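Local coordinates for protein short chain dehydrogenase (Salmonella typhi, PDB 3G1T) that is a short-chain dehydrogenase with a Rossmann fold, and so probably an NAD(P)-dependent oxidoreductase whose own substrate is not established, at residues 17-22 / 39-44; 49-54 / 68-73. One frame throughout, in Å; residues are numbered along the deposited sequence.

Contact 1: 17-22 / 39-44; sequences ILVTGA and ATVILL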
loop_
_atom_site.group_PDB
_atom_site.type_symbol
_atom_site.label_atom_id
_atom_site.label_comp_id
_atom_site.label_asym_id
_atom_site.label_seq_id
_atom_site.Cartn_x
_atom_site.Cartn_y
_atom_site.Cartn_z
ATOM N N ILE A 17 -22.218 -10.312 12.145
ATOM C CA ILE A 17 -21.330 -9.413 11.397
ATOM C C ILE A 17 -20.532 -8.607 12.374
ATOM O O ILE A 17 -21.106 -7.974 13.258
ATOM C CB ILE A 17 -22.140 -8.476 10.536
ATOM C CG1 ILE A 17 -23.133 -9.327 9.688
ATOM C CG2 ILE A 17 -21.244 -7.456 9.719
ATOM C CD1 ILE A 17 -23.948 -8.427 8.786
ATOM N N LEU A 18 -19.221 -8.677 12.182
ATOM C CA LEU A 18 -18.270 -7.946 12.976
ATOM C C LEU A 18 -18.053 -6.532 12.335
ATOM O O LEU A 18 -17.785 -6.394 11.111
ATOM C CB LEU A 18 -16.927 -8.710 13.050
ATOM C CG LEU A 18 -15.863 -7.838 13.764
ATOM C CD1 LEU A 18 -16.121 -7.530 15.306
ATOM C CD2 LEU A 18 -14.434 -8.164 13.558
ATOM N N VAL A 19 -18.164 -5.455 13.138
ATOM C CA VAL A 19 -18.028 -4.087 12.567
ATOM C C VAL A 19 -16.935 -3.361 13.315
ATOM O O VAL A 19 -17.060 -3.191 14.534
ATOM C CB VAL A 19 -19.393 -3.282 12.718
ATOM C CG1 VAL A 19 -19.214 -1.833 12.331
ATOM C CG2 VAL A 19 -20.543 -3.927 11.898
ATOM N N THR A 20 -15.830 -3.012 12.635
ATOM C CA THR A 20 -14.718 -2.327 13.304
ATOM C C THR A 20 -14.946 -0.792 13.231
ATOM O O THR A 20 -15.787 -0.320 12.489
ATOM C CB THR A 20 -13.296 -2.695 12.795
ATOM O OG1 THR A 20 -13.033 -2.086 11.522
ATOM C CG2 THR A 20 -13.056 -4.242 12.769
ATOM N N GLY A 21 -14.221 -0.049 14.051
ATOM C CA GLY A 21 -14.454 1.426 14.101
ATOM C C GLY A 21 -15.894 1.722 14.536
ATOM O O GLY A 21 -16.502 2.671 14.055
ATOM N N ALA A 22 -16.468 0.878 15.406
ATOM C CA ALA A 22 -17.918 0.961 15.648
ATOM C C ALA A 22 -18.365 2.054 16.617
ATOM O O ALA A 22 -19.565 2.176 16.853
ATOM C CB ALA A 22 -18.506 -0.381 16.108
ATOM N N ALA A 39 -29.414 -8.351 11.764
ATOM C CA ALA A 39 -28.067 -8.905 12.115
ATOM C C ALA A 39 -27.769 -9.123 13.558
ATOM O O ALA A 39 -28.279 -8.392 14.417
ATOM C CB ALA A 39 -26.946 -8.060 11.507
ATOM N N THR A 40 -26.915 -10.111 13.838
ATOM C CA THR A 40 -26.285 -10.216 15.155
ATOM C C THR A 40 -24.914 -9.495 15.029
ATOM O O THR A 40 -23.977 -9.989 14.375
ATOM C CB THR A 40 -26.083 -11.658 15.599
ATOM O OG1 THR A 40 -27.360 -12.244 15.818
ATOM C CG2 THR A 40 -25.286 -11.702 16.952
ATOM N N VAL A 41 -24.828 -8.297 15.622
ATOM C CA VAL A 41 -23.679 -7.426 15.325
ATOM C C VAL A 41 -22.701 -7.618 16.475
ATOM O O VAL A 41 -23.116 -7.854 17.605
ATOM C CB VAL A 41 -24.160 -5.938 15.173
ATOM C CG1 VAL A 41 -22.964 -5.004 15.096
ATOM C CG2 VAL A 41 -25.047 -5.779 13.921
ATOM N N ILE A 42 -21.421 -7.599 16.146
ATOM C CA ILE A 42 -20.308 -7.637 17.071
ATOM C C ILE A 42 -19.539 -6.365 16.770
ATOM O O ILE A 42 -19.150 -6.061 15.609
ATOM C CB ILE A 42 -19.402 -8.852 16.831
ATOM C CG1 ILE A 42 -20.195 -10.165 16.983
ATOM C CG2 ILE A 42 -18.359 -8.955 17.934
ATOM C CD1 ILE A 42 -19.391 -11.316 16.310
ATOM N N LEU A 43 -19.274 -5.609 17.848
ATOM C CA LEU A 43 -18.621 -4.304 17.716
ATOM C C LEU A 43 -17.171 -4.415 18.092
ATOM O O LEU A 43 -16.865 -5.066 19.068
ATOM C CB LEU A 43 -19.186 -3.280 18.720
ATOM C CG LEU A 43 -20.702 -3.224 18.802
ATOM C CD1 LEU A 43 -21.181 -2.176 19.828
ATOM C CD2 LEU A 43 -21.269 -2.897 17.488
ATOM N N LEU A 44 -16.290 -3.785 17.318
ATOM C CA LEU A 44 -14.911 -3.629 17.723
ATOM C C LEU A 44 -14.466 -2.177 17.648
ATOM O O LEU A 44 -14.771 -1.424 16.676
ATOM C CB LEU A 44 -13.995 -4.514 16.899
ATOM C CG LEU A 44 -12.536 -4.749 17.259
ATOM C CD1 LEU A 44 -12.253 -6.105 16.731
ATOM C CD2 LEU A 44 -11.627 -3.680 16.565
#

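Contact 2: 49-54 / 68-73; sequences EKLRRV and WFTLDL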
loop_
_atom_site.group_PDB
_atom_site.type_symbol
_atom_site.label_atom_id
_atom_site.label_comp_id
_atom_site.label_asym_id
_atom_site.label_seq_id
_atom_site.Cartn_x
_atom_site.Cartn_y
_atom_site.Cartn_z
ATOM N N GLU A 49 -15.943 2.259 27.012
ATOM C CA GLU A 49 -17.221 2.940 27.354
ATOM C C GLU A 49 -17.995 3.456 26.108
ATOM O O GLU A 49 -19.237 3.411 26.086
ATOM C CB GLU A 49 -17.051 4.062 28.398
ATOM C CG GLU A 49 -16.748 3.601 29.854
ATOM C CD GLU A 49 -17.899 2.870 30.614
ATOM O OE1 GLU A 49 -17.596 2.393 31.711
ATOM O OE2 GLU A 49 -19.057 2.804 30.161
ATOM N N LYS A 50 -17.269 3.916 25.081
ATOM C CA LYS A 50 -17.892 4.365 23.808
ATOM C C LYS A 50 -18.591 3.180 23.071
ATOM O O LYS A 50 -19.669 3.347 22.497
ATOM C CB LYS A 50 -16.851 5.019 22.882
ATOM C CG LYS A 50 -16.463 6.449 23.221
ATOM C CD LYS A 50 -16.643 7.343 21.979
ATOM C CE LYS A 50 -15.540 8.407 21.870
ATOM N NZ LYS A 50 -15.795 9.403 20.767
ATOM N N LEU A 51 -17.970 1.995 23.137
ATOM C CA LEU A 51 -18.553 0.763 22.598
ATOM C C LEU A 51 -19.742 0.354 23.392
ATOM O O LEU A 51 -20.716 -0.115 22.812
ATOM C CB LEU A 51 -17.560 -0.411 22.593
ATOM C CG LEU A 51 -16.408 -0.477 21.575
ATOM C CD1 LEU A 51 -15.417 -1.562 21.983
ATOM C CD2 LEU A 51 -16.851 -0.662 20.152
ATOM N N ARG A 52 -19.661 0.480 24.715
ATOM C CA ARG A 52 -20.755 0.056 25.551
ATOM C C ARG A 52 -21.951 0.895 25.100
ATOM O O ARG A 52 -23.038 0.376 24.999
ATOM C CB ARG A 52 -20.458 0.231 27.062
ATOM C CG ARG A 52 -21.647 -0.245 28.007
ATOM C CD ARG A 52 -21.432 -0.022 29.540
ATOM N NE ARG A 52 -21.182 1.383 29.797
ATOM C CZ ARG A 52 -22.122 2.318 29.799
ATOM N NH1 ARG A 52 -23.408 2.030 29.544
ATOM N NH2 ARG A 52 -21.760 3.567 30.017
ATOM N N ARG A 53 -21.729 2.177 24.790
ATOM C CA ARG A 53 -22.849 3.111 24.488
ATOM C C ARG A 53 -23.542 2.700 23.199
ATOM O O ARG A 53 -24.752 2.745 23.095
ATOM C CB ARG A 53 -22.367 4.577 24.401
ATOM C CG ARG A 53 -23.341 5.558 23.745
ATOM C CD ARG A 53 -22.798 7.012 23.730
ATOM N NE ARG A 53 -22.698 7.565 25.088
ATOM C CZ ARG A 53 -21.589 8.086 25.622
ATOM N NH1 ARG A 53 -20.455 8.167 24.911
ATOM N NH2 ARG A 53 -21.614 8.543 26.873
ATOM N N VAL A 54 -22.752 2.285 22.212
ATOM C CA VAL A 54 -23.359 1.888 20.940
ATOM C C VAL A 54 -24.113 0.576 21.148
ATOM O O VAL A 54 -25.284 0.360 20.666
ATOM C CB VAL A 54 -22.285 1.774 19.807
ATOM C CG1 VAL A 54 -22.912 1.255 18.583
ATOM C CG2 VAL A 54 -21.652 3.153 19.488
ATOM N N TRP A 68 -19.012 -6.775 22.347
ATOM C CA TRP A 68 -18.004 -5.862 21.856
ATOM C C TRP A 68 -16.625 -6.314 22.289
ATOM O O TRP A 68 -16.493 -7.087 23.195
ATOM C CB TRP A 68 -18.293 -4.400 22.269
ATOM C CG TRP A 68 -18.616 -4.219 23.741
ATOM C CD1 TRP A 68 -19.859 -4.204 24.315
ATOM C CD2 TRP A 68 -17.679 -4.027 24.812
ATOM N NE1 TRP A 68 -19.752 -3.998 25.669
ATOM C CE2 TRP A 68 -18.422 -3.909 26.003
ATOM C CE3 TRP A 68 -16.278 -3.951 24.878
ATOM C CZ2 TRP A 68 -17.815 -3.708 27.252
ATOM C CZ3 TRP A 68 -15.673 -3.755 26.112
ATOM C CH2 TRP A 68 -16.445 -3.649 27.292
ATOM N N PHE A 69 -15.621 -5.800 21.607
ATOM C CA PHE A 69 -14.237 -6.089 21.922
ATOM C C PHE A 69 -13.487 -4.826 21.808
ATOM O O PHE A 69 -13.637 -4.085 20.810
ATOM C CB PHE A 69 -13.643 -6.996 20.868
ATOM C CG PHE A 69 -14.215 -8.301 20.897
ATOM C CD1 PHE A 69 -13.744 -9.228 21.798
ATOM C CD2 PHE A 69 -15.322 -8.614 20.091
ATOM C CE1 PHE A 69 -14.321 -10.472 21.881
ATOM C CE2 PHE A 69 -15.913 -9.850 20.162
ATOM C CZ PHE A 69 -15.409 -10.805 21.058
ATOM N N THR A 70 -12.604 -4.601 22.760
ATOM C CA THR A 70 -11.713 -3.460 22.604
ATOM C C THR A 70 -10.450 -4.011 21.925
ATOM O O THR A 70 -9.928 -5.052 22.310
ATOM C CB THR A 70 -11.449 -2.806 23.919
ATOM O OG1 THR A 70 -11.115 -3.841 24.832
ATOM C CG2 THR A 70 -12.735 -2.081 24.431
ATOM N N LEU A 71 -10.015 -3.355 20.847
ATOM C CA LEU A 71 -8.738 -3.705 20.149
ATOM C C LEU A 71 -8.165 -2.416 19.613
ATOM O O LEU A 71 -8.873 -1.660 18.925
ATOM C CB LEU A 71 -8.918 -4.706 19.012
ATOM C CG LEU A 71 -7.685 -5.297 18.273
ATOM C CD1 LEU A 71 -6.922 -6.390 19.026
ATOM C CD2 LEU A 71 -8.072 -5.771 16.904
ATOM N N ASP A 72 -6.895 -2.165 19.934
ATOM C CA ASP A 72 -6.210 -0.964 19.441
ATOM C C ASP A 72 -5.343 -1.387 18.273
ATOM O O ASP A 72 -4.344 -2.059 18.460
ATOM C CB ASP A 72 -5.345 -0.360 20.537
ATOM C CG ASP A 72 -4.848 1.055 20.224
ATOM O OD1 ASP A 72 -4.517 1.764 21.204
ATOM O OD2 ASP A 72 -4.757 1.491 19.053
ATOM N N LEU A 73 -5.758 -1.017 17.074
ATOM C CA LEU A 73 -5.139 -1.511 15.834
ATOM C C LEU A 73 -3.723 -0.974 15.703
ATOM O O LEU A 73 -2.833 -1.641 15.098
ATOM C CB LEU A 73 -5.968 -1.103 14.623
ATOM C CG LEU A 73 -7.313 -1.849 14.368
ATOM C CD1 LEU A 73 -7.887 -1.415 13.053
ATOM C CD2 LEU A 73 -7.260 -3.370 14.439
#

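Contact 1: 17-22 / 39-44
The flat groups between I17-V19 and T40-L44 are peptide units, since no ring or charged plane takes part. They are joined by N-H...O=C bonds. I17 N donates to T40 O (2.9 Å), and I42 N to I17 O. V19 N reaches I42 O at 2.7 Å, and L44 N closes the ladder on V19 O. L18 CA-H also leans on I42 O, giving that oxygen a second, weaker partner. The two sheet faces are apolar. On one, V19 CG2 meets V41 CG1 obliquely at 4.2 Å, with A31 and Y34 of helix 25-36 packed over V41. The other carries L18 and I42, whose side chains cross at about a right angle. With CG anti to its backbone N (chi1 173°), L18 sends CD1 back across to I42 CG2 (3.7 Å) and on to L44 CB (4.0 Å). Past the ladder the chain turns: A22 N donates to L44 O at 3.1 Å, while A22 CB rests on L43 CB. T20 O and OG1 are hydrogen-bonded to N101 and A102, just after strand 97-99, the neighbour of 16-19 on its other side. This is the first beta-alpha-beta crossover of a Rossmann fold, and T20-A22 open the glycine-rich turn, which, as in other short-chain dehydrogenases, probably lies against the pyrophosphate of NAD(P).

Contact 2: 49-54 / 68-73
Apolar packing joins L51 to W68 and T70, with no hydrogen bond between the segments. L51 touches mainly through CD1, which meets T70 CG2 obliquely at 3.7 Å and approaches W68 CE3 at a slant, 3.9 Å away. L51 CB lies over one face of the indole, offset toward the rim. W68 is modelled in two conformers, and these ring contacts belong to one of them. In that conformer CG sits between the backbone N and the carbonyl carbon (chi1 49°), which lays the indole alongside the helix, its NE1 4.2 Å from R52 CA. Separately, the L51 CD1 methyl makes a van der Waals contact with the backbone carbonyl F69 O at 3.3 Å. The salt bridge here is within the helix. R52 grips one oxygen of E49 side-on: NE is 2.6 Å from OE2 and NH2 2.8 Å, with OE2 close to the guanidinium plane. R52 NH1 bonds to Q56 a turn further on, so E49 and Q56 both hold the guanidinium in this crystal. In the fold, segment 49-54 of helix 48-62 runs nearly antiparallel to strand 68-70 (166°). L51 also rests on L43 of the neighbouring strand 40-45, and F69 points to the other side of the sheet, against R87 and I88 of helix 78-91.

The contacts belong to consecutive beta-alpha-beta units that have strand 40-45 in common: contact 1 sets that strand beside 16-19, while contact 2 packs the helix of the second unit on its last strand, 67-70, the outermost of the sheet within this chain. Contact 1 is buried and built on backbone hydrogen bonds between adjacent strands. Contact 2 is partly buried, a helix-on-sheet packing of apolar side chains with its ion pair on the outer side of the helix. Their centres lie about 10 Å apart and they touch directly. L43 O probably accepts from F69 N at 2.9 Å, which continues the sheet, and the methyl V54 CG2 approaches A22 O.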